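Long-range contacts in guanine nucleotide exchange protein (Legionella pneumophila, PDB 1XSZ), which probably promotes guanine nucleotide exchange on ADP-ribosylation factors through a Sec7 domain whose active site is covered by a C-terminal capping domain: residues A77-M82 against R94-T99; L112-S117 against A133-A138; Q140-N145 against K192-N197. One frame throughout, in Å; residues are numbered along the deposited sequence.

In the fold
All three contacts lie within the Sec7 range. Contact 2 joins helix 106-123 to helix 131-149 and is largely buried. Contact 3 is also mostly buried, but pairs a later part of helix 131-149 with the extended chain after helix 179-191. Contact 1 is only partly buried and links the end of helix 69-80 and the loop after it to helix 89-98. Its chemistry is mixed: a methionine, two phenylalanine rings and threonines. Contact 2 sets a tyrosine, a valine and a glutamine among small serine and alanine residues, contact 3 relies on a single phenylalanine. Phe-96 meets Phe-116 between contacts 1 and 2, and Val-113 meets Ile-142 between contacts 2 and 3. Arg-94 probably hydrogen-bonds to Pro-193 O.

Contact 1: A77-M82 against R94-T99; sequences AFTSQM and RTFLKT
Met-82 reaches across to Thr-99 and Phe-96 and buries the most surface here. Its side chain leaves the end of segment 77-82 and points at segment 94-99. CG lies anti to the carbonyl carbon (chi1 -65°), and the chain bends only at its last torsion. That bend carries the methyl CE towards Thr-99, and the two side chains meet tip to tip, with CE 3.3 Å from Thr-99 OG1. The methyl lies more loosely near Thr-95, with CE 4.4 Å from Thr-95 CG2.

The aromatic contacts centre on Phe-96. The sulfur SD of Met-82 lies 4.1 Å from Phe-96 CD2, in an oblique Met-aromatic contact. The two side chains cross at about a right angle. Thr-79 meets the edge of the same ring. Its OG1 lies in the ring plane, 3.6 Å from Phe-96 CE2, and its CG2 touches the same carbon. Phe-78 reaches across with the far end of its ring. Its CZ is 4.1 Å from Thr-99 CG2, and this methyl lies at the ring edge.

The contact belongs to the all-helical Sec7 fold. It joins the end of helix 69-80 and the loop after it to the C-terminal part of helix 89-98. Helix 106-123 packs beside both, with Ala-119 against Thr-79 and Leu-112 against Phe-96. His-49 of helix 40-50 stacks on Phe-78.

No hydrogen bond crosses between the two segments. The hydroxyls are held in other ways. Thr-99 OG1 donates to Thr-95 O at 2.8 Å, with the donor tilted 27° from the carbonyl plane. This bond fixes the hydroxyl that meets the Met-82 methyl. Thr-79 OG1 is hydrogen-bonded to Ser-115 OG, and Thr-95 OG1 to Gln-87 OE1.

Contact 2: L112-S117 against A133-A138; sequences LVQSFS and AAYLLA
Tyr-135 lies against Gln-114, Val-113 and Ser-117 of the facing helix. Its CG is anti to the backbone N (chi1 173°), which lays the ring along helix 106-123. Gln-114 CG approaches the ring obliquely, 3.5 Å from Tyr-135 CE1. The amide plane of Gln-114 is turned 69° from the ring. Val-113 crosses the tyrosine at about a right angle, and its CG1 also meets Ala-138 CB at 3.7 Å. The Phe-116 ring brings its edge to the same methyl, more distantly, with CD2 4.4 Å from Ala-138 CB.

Ser-117 brings the backbones close, with its CB 3.4 Å from Tyr-135 N. In the conformer described, Ser-117 OG is hydrogen-bonded to Gln-114 O at 2.7 Å. Ala-134 CB rests 3.4 Å from Ser-117 O. Outside the segments, Tyr-135 OH is hydrogen-bonded to Asp-110, Lys-251 and Trp-253.

The helix axes approach to 8.5 Å, and their N-to-C directions differ by 127°. Small Ser-117, Ala-134 and Ala-138 line this crossing. It is a close helix-helix packing in the all-helical Sec7 domain.

Contact 3: Q140-N145 against K192-N197; sequences QTIMLN and KPFELN
Phe-194 packs its ring against Thr-141, Ile-142 and Asn-145, and this is the tight part of the contact. The phenylalanine comes from extended chain and points into one side of helix 131-149. The bond to CB already points at the helix, and with CG anti to the carbonyl carbon (chi1 -77°) the ring continues to Thr-141. The far end of the ring meets this residue, whose CG2 lies 3.6 Å from Phe-194 CZ. These two side chains cross at about a right angle. The ring edge reaches the backbone of Ile-142, with Phe-194 CE2 4.0 Å from Ile-142 CA. The CG1 branch of Ile-142 touches the same ring carbon at 4.1 Å. Thr-141 OG1 takes no part in the ring packing and is hydrogen-bonded to Leu-137 O, one turn earlier in its own helix.

Asn-145 lies beside the near part of the ring. Its CB is 3.7 Å from Phe-194 CD2, and the amide and ring planes are 43° apart. The amide group also lies close to the backbone at Pro-193 and Phe-194.

The contact thins out at either end of the extended segment. Pro-193 gives up little surface to the helix. Leu-196 points at the helix but brings just its CD1 near the Asn-145 side chain. Between Phe-194 and Leu-196, Glu-195 turns away from the helix, as does Lys-192 at the start of the segment. Lys-192 is exposed to solvent, and Glu-195 is partly exposed.

Segment 192-197 leaves the end of helix 179-191 and runs on towards strand 204-208. Ile-189 of helix 179-191 packs against both Asn-145 and Phe-194, and Phe-257 of helix 252-258 against Ile-142. From helix 89-98, Leu-93 touches Phe-194 and Arg-94 NE probably hydrogen-bonds to Pro-193 O.

Contact 1: A77-M82 against R94-T99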
ATOM      1  N   ALA A  77      -6.567  -6.850 -14.949  1.00 15.44           N
ATOM      2  CA  ALA A  77      -6.021  -7.500 -16.134  1.00 15.48           C
ATOM      3  C   ALA A  77      -4.712  -8.207 -15.789  1.00 15.99           C
ATOM      4  O   ALA A  77      -4.472  -9.336 -16.215  1.00 17.23           O
ATOM      5  CB  ALA A  77      -5.785  -6.474 -17.239  1.00 15.78           C
ATOM      6  N   PHE A  78      -3.873  -7.542 -14.999  1.00 15.03           N
ATOM      7  CA  PHE A  78      -2.585  -8.089 -14.591  1.00 15.50           C
ATOM      8  C   PHE A  78      -2.751  -9.425 -13.877  1.00 14.80           C
ATOM      9  O   PHE A  78      -2.063 -10.396 -14.182  1.00 15.53           O
ATOM     10  CB  PHE A  78      -1.873  -7.078 -13.681  1.00 13.60           C
ATOM     11  CG  PHE A  78      -0.508  -7.516 -13.219  1.00 12.96           C
ATOM     12  CD1 PHE A  78      -0.345  -8.186 -12.011  1.00 13.73           C
ATOM     13  CD2 PHE A  78       0.621  -7.235 -13.983  1.00 13.72           C
ATOM     14  CE1 PHE A  78       0.919  -8.566 -11.573  1.00 15.13           C
ATOM     15  CE2 PHE A  78       1.890  -7.610 -13.556  1.00 14.02           C
ATOM     16  CZ  PHE A  78       2.041  -8.278 -12.348  1.00 13.44           C
ATOM     17  N   THR A  79      -3.674  -9.479 -12.929  1.00 14.14           N
ATOM     18  CA  THR A  79      -3.907 -10.709 -12.192  1.00 14.98           C
ATOM     19  C   THR A  79      -4.600 -11.774 -13.049  1.00 15.75           C
ATOM     20  O   THR A  79      -4.329 -12.965 -12.905  1.00 17.02           O
ATOM     21  CB  THR A  79      -4.720 -10.416 -10.926  1.00 14.92           C
ATOM     22  OG1 THR A  79      -4.006  -9.457 -10.133  1.00 15.95           O
ATOM     23  CG2 THR A  79      -4.916 -11.682 -10.110  1.00 17.24           C
ATOM     24  N   SER A  80      -5.482 -11.338 -13.943  0.50 15.66           N
ATOM     25  CA  SER A  80      -6.195 -12.262 -14.820  0.50 18.51           C
ATOM     26  C   SER A  80      -5.235 -12.945 -15.788  0.50 18.74           C
ATOM     27  O   SER A  80      -5.497 -14.052 -16.261  0.50 19.33           O
ATOM     28  CB  SER A  80      -7.274 -11.516 -15.607  0.50 19.48           C
ATOM     29  OG  SER A  80      -8.271 -11.007 -14.742  0.50 23.91           O
ATOM     30  N   GLN A  81      -4.119 -12.282 -16.077  1.00 18.81           N
ATOM     31  CA  GLN A  81      -3.120 -12.822 -16.992  1.00 19.64           C
ATOM     32  C   GLN A  81      -2.230 -13.873 -16.336  1.00 21.05           C
ATOM     33  O   GLN A  81      -1.376 -14.472 -16.991  1.00 23.53           O
ATOM     34  CB  GLN A  81      -2.276 -11.678 -17.568  1.00 20.21           C
ATOM     35  CG  GLN A  81      -3.076 -10.767 -18.493  1.00 20.61           C
ATOM     36  CD  GLN A  81      -2.392  -9.445 -18.777  1.00 22.46           C
ATOM     37  OE1 GLN A  81      -1.324  -9.153 -18.241  1.00 23.47           O
ATOM     38  NE2 GLN A  81      -3.014  -8.630 -19.623  1.00 21.23           N
ATOM     39  N   MET A  82      -2.434 -14.093 -15.040  1.00 20.51           N
ATOM     40  CA  MET A  82      -1.669 -15.092 -14.301  1.00 20.98           C
ATOM     41  C   MET A  82      -2.461 -16.394 -14.308  1.00 20.72           C
ATOM     42  O   MET A  82      -3.689 -16.375 -14.256  1.00 21.83           O
ATOM     43  CB  MET A  82      -1.438 -14.629 -12.861  1.00 20.46           C
ATOM     44  CG  MET A  82      -0.569 -13.384 -12.759  1.00 19.00           C
ATOM     45  SD  MET A  82      -0.352 -12.797 -11.067  1.00 24.85           S
ATOM     46  CE  MET A  82       0.828 -13.977 -10.441  1.00 24.85           C
ATOM     47  N   ARG A  94       0.891 -17.850  -2.724  0.50  8.84           N
ATOM     48  CA  ARG A  94       2.337 -17.683  -2.591  0.50  8.93           C
ATOM     49  C   ARG A  94       2.920 -17.139  -3.891  0.50 10.55           C
ATOM     50  O   ARG A  94       3.739 -16.217  -3.882  0.50  9.90           O
ATOM     51  CB  ARG A  94       3.012 -19.014  -2.243  0.50 10.55           C
ATOM     52  CG  ARG A  94       4.498 -18.870  -1.938  0.50 13.27           C
ATOM     53  CD  ARG A  94       5.088 -20.178  -1.425  0.50 16.03           C
ATOM     54  NE  ARG A  94       6.422 -20.000  -0.855  0.50 20.38           N
ATOM     55  CZ  ARG A  94       7.517 -19.744  -1.564  0.50 21.61           C
ATOM     56  NH1 ARG A  94       7.448 -19.637  -2.884  0.50 23.45           N
ATOM     57  NH2 ARG A  94       8.684 -19.596  -0.952  0.50 23.60           N
ATOM     58  N   THR A  95       2.497 -17.713  -5.011  1.00 11.99           N
ATOM     59  CA  THR A  95       2.977 -17.270  -6.313  1.00 12.81           C
ATOM     60  C   THR A  95       2.603 -15.810  -6.552  1.00 12.96           C
ATOM     61  O   THR A  95       3.415 -15.011  -7.028  1.00 13.77           O
ATOM     62  CB  THR A  95       2.384 -18.149  -7.428  1.00 13.92           C
ATOM     63  OG1 THR A  95       2.873 -19.489  -7.278  1.00 16.84           O
ATOM     64  CG2 THR A  95       2.770 -17.609  -8.798  1.00 17.56           C
ATOM     65  N   PHE A  96       1.374 -15.458  -6.201  1.00 11.86           N
ATOM     66  CA  PHE A  96       0.897 -14.097  -6.376  1.00 11.88           C
ATOM     67  C   PHE A  96       1.720 -13.107  -5.544  1.00 12.09           C
ATOM     68  O   PHE A  96       2.247 -12.127  -6.073  1.00 12.74           O
ATOM     69  CB  PHE A  96      -0.583 -14.020  -5.984  1.00 12.17           C
ATOM     70  CG  PHE A  96      -1.168 -12.637  -6.063  1.00 11.90           C
ATOM     71  CD1 PHE A  96      -1.237 -11.827  -4.928  1.00 12.17           C
ATOM     72  CD2 PHE A  96      -1.643 -12.138  -7.274  1.00 12.37           C
ATOM     73  CE1 PHE A  96      -1.777 -10.535  -5.006  1.00 12.33           C
ATOM     74  CE2 PHE A  96      -2.180 -10.853  -7.363  1.00 12.30           C
ATOM     75  CZ  PHE A  96      -2.248 -10.051  -6.224  1.00 13.01           C
ATOM     76  N   LEU A  97       1.849 -13.369  -4.250  1.00 12.83           N
ATOM     77  CA  LEU A  97       2.589 -12.451  -3.389  1.00 12.14           C
ATOM     78  C   LEU A  97       4.053 -12.282  -3.777  1.00 13.57           C
ATOM     79  O   LEU A  97       4.600 -11.181  -3.676  1.00 13.92           O
ATOM     80  CB  LEU A  97       2.481 -12.896  -1.928  1.00 13.34           C
ATOM     81  CG  LEU A  97       1.062 -12.844  -1.353  1.00 13.05           C
ATOM     82  CD1 LEU A  97       1.047 -13.520   0.003  1.00 14.81           C
ATOM     83  CD2 LEU A  97       0.582 -11.395  -1.263  1.00 15.54           C
ATOM     84  N   LYS A  98       4.684 -13.358  -4.237  1.00 13.81           N
ATOM     85  CA  LYS A  98       6.093 -13.312  -4.627  1.00 15.31           C
ATOM     86  C   LYS A  98       6.327 -12.551  -5.936  1.00 15.62           C
ATOM     87  O   LYS A  98       7.463 -12.198  -6.263  1.00 17.84           O
ATOM     88  CB  LYS A  98       6.634 -14.748  -4.729  1.00 18.18           C
ATOM     89  CG  LYS A  98       8.064 -14.876  -5.236  1.00 23.86           C
ATOM     90  CD  LYS A  98       8.531 -16.328  -5.175  1.00 27.56           C
ATOM     91  CE  LYS A  98       7.628 -17.243  -5.990  1.00 30.98           C
ATOM     92  NZ  LYS A  98       7.636 -16.890  -7.439  1.00 34.67           N
ATOM     93  N   THR A  99       5.253 -12.282  -6.670  1.00 14.81           N
ATOM     94  CA  THR A  99       5.329 -11.576  -7.948  1.00 16.64           C
ATOM     95  C   THR A  99       5.672 -10.088  -7.814  1.00 17.27           C
ATOM     96  O   THR A  99       6.235  -9.486  -8.730  1.00 18.15           O
ATOM     97  CB  THR A  99       3.980 -11.690  -8.709  1.00 18.09           C
ATOM     98  OG1 THR A  99       3.686 -13.071  -8.960  1.00 18.93           O
ATOM     99  CG2 THR A  99       4.040 -10.943 -10.037  1.00 19.24           C
TER

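Contact 2: L112-S117 against A133-A138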
ATOM      1  N   LEU A 112      -4.191  -5.487  -3.400  1.00 12.51           N
ATOM      2  CA  LEU A 112      -3.532  -6.580  -4.107  1.00 12.49           C
ATOM      3  C   LEU A 112      -4.153  -7.912  -3.672  1.00 13.07           C
ATOM      4  O   LEU A 112      -4.480  -8.757  -4.509  1.00 12.54           O
ATOM      5  CB  LEU A 112      -2.025  -6.580  -3.835  1.00 13.13           C
ATOM      6  CG  LEU A 112      -1.236  -5.423  -4.458  1.00 11.60           C
ATOM      7  CD1 LEU A 112       0.238  -5.600  -4.128  1.00 14.05           C
ATOM      8  CD2 LEU A 112      -1.444  -5.379  -5.973  1.00 13.94           C
ATOM      9  N   VAL A 113      -4.330  -8.097  -2.369  1.00 11.91           N
ATOM     10  CA  VAL A 113      -4.926  -9.326  -1.854  1.00 11.64           C
ATOM     11  C   VAL A 113      -6.349  -9.513  -2.398  1.00 12.60           C
ATOM     12  O   VAL A 113      -6.753 -10.630  -2.732  1.00 14.37           O
ATOM     13  CB  VAL A 113      -4.928  -9.321  -0.301  1.00 11.72           C
ATOM     14  CG1 VAL A 113      -5.665 -10.544   0.243  1.00 11.95           C
ATOM     15  CG2 VAL A 113      -3.487  -9.319   0.205  1.00 14.07           C
ATOM     16  N   GLN A 114      -7.101  -8.427  -2.509  1.00 12.22           N
ATOM     17  CA  GLN A 114      -8.463  -8.506  -3.044  1.00 13.74           C
ATOM     18  C   GLN A 114      -8.444  -8.928  -4.514  1.00 13.37           C
ATOM     19  O   GLN A 114      -9.334  -9.644  -4.975  1.00 13.94           O
ATOM     20  CB  GLN A 114      -9.165  -7.155  -2.907  1.00 13.94           C
ATOM     21  CG  GLN A 114      -9.534  -6.794  -1.478  1.00 17.80           C
ATOM     22  CD  GLN A 114     -10.124  -5.406  -1.367  1.00 21.51           C
ATOM     23  OE1 GLN A 114     -11.082  -5.067  -2.064  1.00 27.35           O
ATOM     24  NE2 GLN A 114      -9.558  -4.592  -0.485  1.00 26.61           N
ATOM     25  N   SER A 115      -7.440  -8.478  -5.256  1.00 13.26           N
ATOM     26  CA  SER A 115      -7.334  -8.840  -6.669  1.00 13.44           C
ATOM     27  C   SER A 115      -7.102 -10.345  -6.790  1.00 14.35           C
ATOM     28  O   SER A 115      -7.742 -11.028  -7.601  1.00 14.06           O
ATOM     29  CB  SER A 115      -6.181  -8.078  -7.321  1.00 14.19           C
ATOM     30  OG  SER A 115      -6.099  -8.380  -8.703  1.00 15.62           O
ATOM     31  N   PHE A 116      -6.187 -10.869  -5.986  1.00 13.76           N
ATOM     32  CA  PHE A 116      -5.918 -12.297  -6.008  1.00 13.41           C
ATOM     33  C   PHE A 116      -7.164 -13.102  -5.657  1.00 14.53           C
ATOM     34  O   PHE A 116      -7.503 -14.065  -6.344  1.00 14.45           O
ATOM     35  CB  PHE A 116      -4.828 -12.665  -5.003  1.00 14.28           C
ATOM     36  CG  PHE A 116      -4.749 -14.138  -4.733  1.00 15.31           C
ATOM     37  CD1 PHE A 116      -4.128 -14.993  -5.636  1.00 14.62           C
ATOM     38  CD2 PHE A 116      -5.379 -14.683  -3.619  1.00 16.49           C
ATOM     39  CE1 PHE A 116      -4.142 -16.374  -5.433  1.00 16.64           C
ATOM     40  CE2 PHE A 116      -5.396 -16.060  -3.410  1.00 15.90           C
ATOM     41  CZ  PHE A 116      -4.779 -16.904  -4.319  1.00 16.98           C
ATOM     42  N   SER A 117      -7.838 -12.715  -4.579  0.50 14.02           N
ATOM     43  CA  SER A 117      -9.032 -13.430  -4.137  0.50 15.40           C
ATOM     44  C   SER A 117     -10.092 -13.501  -5.229  0.50 16.51           C
ATOM     45  O   SER A 117     -10.732 -14.537  -5.415  0.50 16.16           O
ATOM     46  CB  SER A 117      -9.614 -12.771  -2.881  0.50 17.08           C
ATOM     47  OG  SER A 117     -10.060 -11.453  -3.141  0.50 20.06           O
ATOM     48  N   ALA A 133     -15.268 -14.886   0.254  1.00 20.23           N
ATOM     49  CA  ALA A 133     -14.798 -16.031   1.016  1.00 18.57           C
ATOM     50  C   ALA A 133     -13.321 -16.252   0.716  1.00 17.41           C
ATOM     51  O   ALA A 133     -12.544 -16.597   1.606  1.00 17.22           O
ATOM     52  CB  ALA A 133     -15.609 -17.273   0.651  1.00 18.76           C
ATOM     53  N   ALA A 134     -12.937 -16.052  -0.541  1.00 18.02           N
ATOM     54  CA  ALA A 134     -11.547 -16.217  -0.943  1.00 16.31           C
ATOM     55  C   ALA A 134     -10.692 -15.143  -0.278  1.00 15.77           C
ATOM     56  O   ALA A 134      -9.563 -15.410   0.124  1.00 14.63           O
ATOM     57  CB  ALA A 134     -11.421 -16.131  -2.463  1.00 18.70           C
ATOM     58  N   TYR A 135     -11.244 -13.939  -0.162  1.00 15.20           N
ATOM     59  CA  TYR A 135     -10.537 -12.823   0.467  1.00 13.78           C
ATOM     60  C   TYR A 135     -10.298 -13.140   1.944  1.00 14.20           C
ATOM     61  O   TYR A 135      -9.195 -12.946   2.464  1.00 13.85           O
ATOM     62  CB  TYR A 135     -11.360 -11.537   0.320  1.00 14.61           C
ATOM     63  CG  TYR A 135     -10.815 -10.346   1.082  1.00 13.64           C
ATOM     64  CD1 TYR A 135      -9.590  -9.770   0.745  1.00 15.09           C
ATOM     65  CD2 TYR A 135     -11.537  -9.791   2.135  1.00 16.41           C
ATOM     66  CE1 TYR A 135      -9.101  -8.663   1.444  1.00 15.68           C
ATOM     67  CE2 TYR A 135     -11.062  -8.689   2.838  1.00 16.81           C
ATOM     68  CZ  TYR A 135      -9.846  -8.128   2.486  1.00 15.88           C
ATOM     69  OH  TYR A 135      -9.392  -7.029   3.178  1.00 14.76           O
ATOM     70  N   LEU A 136     -11.328 -13.621   2.631  1.00 13.93           N
ATOM     71  CA  LEU A 136     -11.185 -13.978   4.037  1.00 13.08           C
ATOM     72  C   LEU A 136     -10.080 -15.028   4.189  1.00 13.45           C
ATOM     73  O   LEU A 136      -9.208 -14.907   5.050  1.00 13.21           O
ATOM     74  CB  LEU A 136     -12.503 -14.534   4.593  1.00 15.42           C
ATOM     75  CG  LEU A 136     -12.417 -15.137   6.001  1.00 15.22           C
ATOM     76  CD1 LEU A 136     -12.062 -14.056   7.009  1.00 17.44           C
ATOM     77  CD2 LEU A 136     -13.742 -15.792   6.365  1.00 17.74           C
ATOM     78  N   LEU A 137     -10.119 -16.056   3.351  0.50 11.56           N
ATOM     79  CA  LEU A 137      -9.119 -17.114   3.409  0.50 12.12           C
ATOM     80  C   LEU A 137      -7.724 -16.548   3.157  0.50 10.66           C
ATOM     81  O   LEU A 137      -6.764 -16.920   3.834  0.50 11.18           O
ATOM     82  CB  LEU A 137      -9.430 -18.186   2.364  0.50 15.07           C
ATOM     83  CG  LEU A 137      -8.953 -19.604   2.668  0.50 17.83           C
ATOM     84  CD1 LEU A 137      -9.661 -20.144   3.909  0.50 17.76           C
ATOM     85  CD2 LEU A 137      -9.252 -20.482   1.470  0.50 17.71           C
ATOM     86  N   ALA A 138      -7.620 -15.650   2.181  1.00 12.09           N
ATOM     87  CA  ALA A 138      -6.341 -15.042   1.845  1.00 11.51           C
ATOM     88  C   ALA A 138      -5.737 -14.240   2.988  1.00 12.72           C
ATOM     89  O   ALA A 138      -4.580 -14.468   3.348  1.00 12.90           O
ATOM     90  CB  ALA A 138      -6.479 -14.169   0.601  1.00 12.73           C
TER

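Contact 3: Q140-N145 against K192-N197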
ATOM      1  N   GLN A 140      -6.545 -14.356   6.149  1.00 12.18           N
ATOM      2  CA  GLN A 140      -6.362 -15.204   7.322  1.00 12.50           C
ATOM      3  C   GLN A 140      -5.062 -15.999   7.128  1.00 11.92           C
ATOM      4  O   GLN A 140      -4.291 -16.173   8.067  1.00 13.20           O
ATOM      5  CB  GLN A 140      -7.548 -16.165   7.495  1.00 13.93           C
ATOM      6  CG  GLN A 140      -8.837 -15.518   7.986  1.00 17.61           C
ATOM      7  CD  GLN A 140      -8.765 -15.065   9.433  1.00 16.00           C
ATOM      8  OE1 GLN A 140      -8.075 -15.668  10.250  1.00 20.35           O
ATOM      9  NE2 GLN A 140      -9.501 -14.013   9.759  1.00 19.84           N
ATOM     10  N   THR A 141      -4.806 -16.465   5.905  1.00 12.13           N
ATOM     11  CA  THR A 141      -3.587 -17.222   5.629  1.00 12.84           C
ATOM     12  C   THR A 141      -2.355 -16.330   5.772  1.00 11.56           C
ATOM     13  O   THR A 141      -1.321 -16.771   6.267  1.00 12.36           O
ATOM     14  CB  THR A 141      -3.636 -17.855   4.223  1.00 12.89           C
ATOM     15  OG1 THR A 141      -4.795 -18.696   4.131  1.00 13.62           O
ATOM     16  CG2 THR A 141      -2.395 -18.705   3.974  1.00 14.16           C
ATOM     17  N   ILE A 142      -2.468 -15.075   5.344  1.00 11.80           N
ATOM     18  CA  ILE A 142      -1.357 -14.141   5.492  1.00 11.14           C
ATOM     19  C   ILE A 142      -1.083 -13.919   6.988  1.00 11.93           C
ATOM     20  O   ILE A 142       0.070 -13.907   7.414  1.00 11.51           O
ATOM     21  CB  ILE A 142      -1.664 -12.814   4.766  1.00 10.50           C
ATOM     22  CG1 ILE A 142      -1.603 -13.057   3.253  1.00 11.94           C
ATOM     23  CG2 ILE A 142      -0.666 -11.727   5.177  1.00 11.32           C
ATOM     24  CD1 ILE A 142      -2.155 -11.928   2.419  1.00 12.44           C
ATOM     25  N   MET A 143      -2.132 -13.763   7.795  1.00 12.22           N
ATOM     26  CA  MET A 143      -1.916 -13.593   9.230  1.00 12.49           C
ATOM     27  C   MET A 143      -1.323 -14.865   9.826  1.00 12.23           C
ATOM     28  O   MET A 143      -0.440 -14.808  10.688  1.00 12.55           O
ATOM     29  CB  MET A 143      -3.225 -13.283   9.971  1.00 12.63           C
ATOM     30  CG  MET A 143      -3.778 -11.887   9.746  1.00 11.73           C
ATOM     31  SD  MET A 143      -5.091 -11.441  10.921  1.00 14.20           S
ATOM     32  CE  MET A 143      -6.382 -12.557  10.432  1.00 14.31           C
ATOM     33  N   LEU A 144      -1.820 -16.016   9.386  1.00 12.08           N
ATOM     34  CA  LEU A 144      -1.334 -17.290   9.899  1.00 11.42           C
ATOM     35  C   LEU A 144       0.151 -17.487   9.581  1.00 11.33           C
ATOM     36  O   LEU A 144       0.893 -18.063  10.379  1.00 12.04           O
ATOM     37  CB  LEU A 144      -2.174 -18.439   9.320  1.00 12.40           C
ATOM     38  CG  LEU A 144      -1.870 -19.841   9.840  1.00 12.12           C
ATOM     39  CD1 LEU A 144      -2.041 -19.885  11.355  1.00 15.26           C
ATOM     40  CD2 LEU A 144      -2.818 -20.831   9.177  1.00 13.33           C
ATOM     41  N   ASN A 145       0.581 -17.013   8.415  1.00 11.81           N
ATOM     42  CA  ASN A 145       1.989 -17.118   8.036  1.00 11.38           C
ATOM     43  C   ASN A 145       2.859 -16.404   9.085  1.00 11.49           C
ATOM     44  O   ASN A 145       3.873 -16.937   9.524  1.00 12.84           O
ATOM     45  CB  ASN A 145       2.187 -16.512   6.642  1.00 12.43           C
ATOM     46  CG  ASN A 145       3.634 -16.504   6.203  1.00 12.11           C
ATOM     47  OD1 ASN A 145       4.272 -15.442   6.137  1.00 15.57           O
ATOM     48  ND2 ASN A 145       4.165 -17.677   5.899  1.00 10.96           N
ATOM     49  N   LYS A 192       5.696 -24.394   4.549  1.00 14.76           N
ATOM     50  CA  LYS A 192       6.407 -23.529   3.618  1.00 16.01           C
ATOM     51  C   LYS A 192       5.919 -22.087   3.729  1.00 14.75           C
ATOM     52  O   LYS A 192       4.859 -21.741   3.216  1.00 15.15           O
ATOM     53  CB  LYS A 192       6.195 -24.050   2.194  1.00 18.40           C
ATOM     54  CG  LYS A 192       6.993 -23.327   1.121  1.00 22.79           C
ATOM     55  CD  LYS A 192       6.729 -23.947  -0.245  1.00 27.96           C
ATOM     56  CE  LYS A 192       7.521 -23.250  -1.334  1.00 30.15           C
ATOM     57  NZ  LYS A 192       7.311 -23.895  -2.661  1.00 32.70           N
ATOM     58  N   PRO A 193       6.698 -21.230   4.401  0.50 12.90           N
ATOM     59  CA  PRO A 193       6.301 -19.830   4.552  0.50 13.14           C
ATOM     60  C   PRO A 193       6.180 -19.112   3.215  0.50 12.65           C
ATOM     61  O   PRO A 193       6.698 -19.571   2.191  0.50 14.28           O
ATOM     62  CB  PRO A 193       7.432 -19.236   5.392  0.50 14.06           C
ATOM     63  CG  PRO A 193       7.955 -20.413   6.165  0.50 14.58           C
ATOM     64  CD  PRO A 193       7.949 -21.506   5.131  0.50 14.43           C
ATOM     65  N   PHE A 194       5.472 -17.990   3.223  1.00 13.49           N
ATOM     66  CA  PHE A 194       5.344 -17.169   2.028  1.00 12.73           C
ATOM     67  C   PHE A 194       6.663 -16.441   1.797  1.00 13.52           C
ATOM     68  O   PHE A 194       7.427 -16.219   2.735  1.00 15.56           O
ATOM     69  CB  PHE A 194       4.273 -16.084   2.200  1.00 13.11           C
ATOM     70  CG  PHE A 194       2.859 -16.579   2.084  1.00 12.36           C
ATOM     71  CD1 PHE A 194       2.491 -17.473   1.082  1.00 14.57           C
ATOM     72  CD2 PHE A 194       1.877 -16.097   2.942  1.00 13.25           C
ATOM     73  CE1 PHE A 194       1.165 -17.878   0.941  1.00 13.59           C
ATOM     74  CE2 PHE A 194       0.551 -16.494   2.806  1.00 13.75           C
ATOM     75  CZ  PHE A 194       0.193 -17.387   1.802  1.00 14.53           C
ATOM     76  N   GLU A 195       6.925 -16.086   0.546  1.00 14.16           N
ATOM     77  CA  GLU A 195       8.109 -15.301   0.218  1.00 15.08           C
ATOM     78  C   GLU A 195       7.543 -13.889   0.086  1.00 15.30           C
ATOM     79  O   GLU A 195       6.751 -13.609  -0.814  1.00 15.81           O
ATOM     80  CB  GLU A 195       8.732 -15.736  -1.110  1.00 17.57           C
ATOM     81  CG  GLU A 195       9.950 -14.895  -1.483  1.00 22.50           C
ATOM     82  CD  GLU A 195      10.572 -15.286  -2.809  1.00 26.78           C
ATOM     83  OE1 GLU A 195      10.868 -16.482  -2.998  1.00 29.17           O
ATOM     84  OE2 GLU A 195      10.773 -14.391  -3.660  1.00 29.61           O
ATOM     85  N   LEU A 196       7.934 -13.006   0.996  1.00 15.04           N
ATOM     86  CA  LEU A 196       7.428 -11.638   0.991  1.00 14.24           C
ATOM     87  C   LEU A 196       8.560 -10.636   0.850  1.00 14.69           C
ATOM     88  O   LEU A 196       9.433 -10.544   1.715  1.00 18.29           O
ATOM     89  CB  LEU A 196       6.660 -11.366   2.286  1.00 15.08           C
ATOM     90  CG  LEU A 196       5.512 -12.329   2.598  1.00 14.47           C
ATOM     91  CD1 LEU A 196       4.987 -12.050   4.004  1.00 15.60           C
ATOM     92  CD2 LEU A 196       4.412 -12.180   1.559  1.00 17.45           C
ATOM     93  N   ASN A 197       8.540  -9.893  -0.248  1.00 13.62           N
ATOM     94  CA  ASN A 197       9.565  -8.894  -0.517  1.00 14.96           C
ATOM     95  C   ASN A 197       8.901  -7.523  -0.590  1.00 14.73           C
ATOM     96  O   ASN A 197       8.251  -7.192  -1.578  1.00 17.07           O
ATOM     97  CB  ASN A 197      10.261  -9.223  -1.843  1.00 17.99           C
ATOM     98  CG  ASN A 197      10.858 -10.624  -1.858  1.00 22.71           C
ATOM     99  OD1 ASN A 197      10.642 -11.396  -2.797  1.00 27.29           O
ATOM    100  ND2 ASN A 197      11.614 -10.956  -0.822  1.00 24.66           N
TER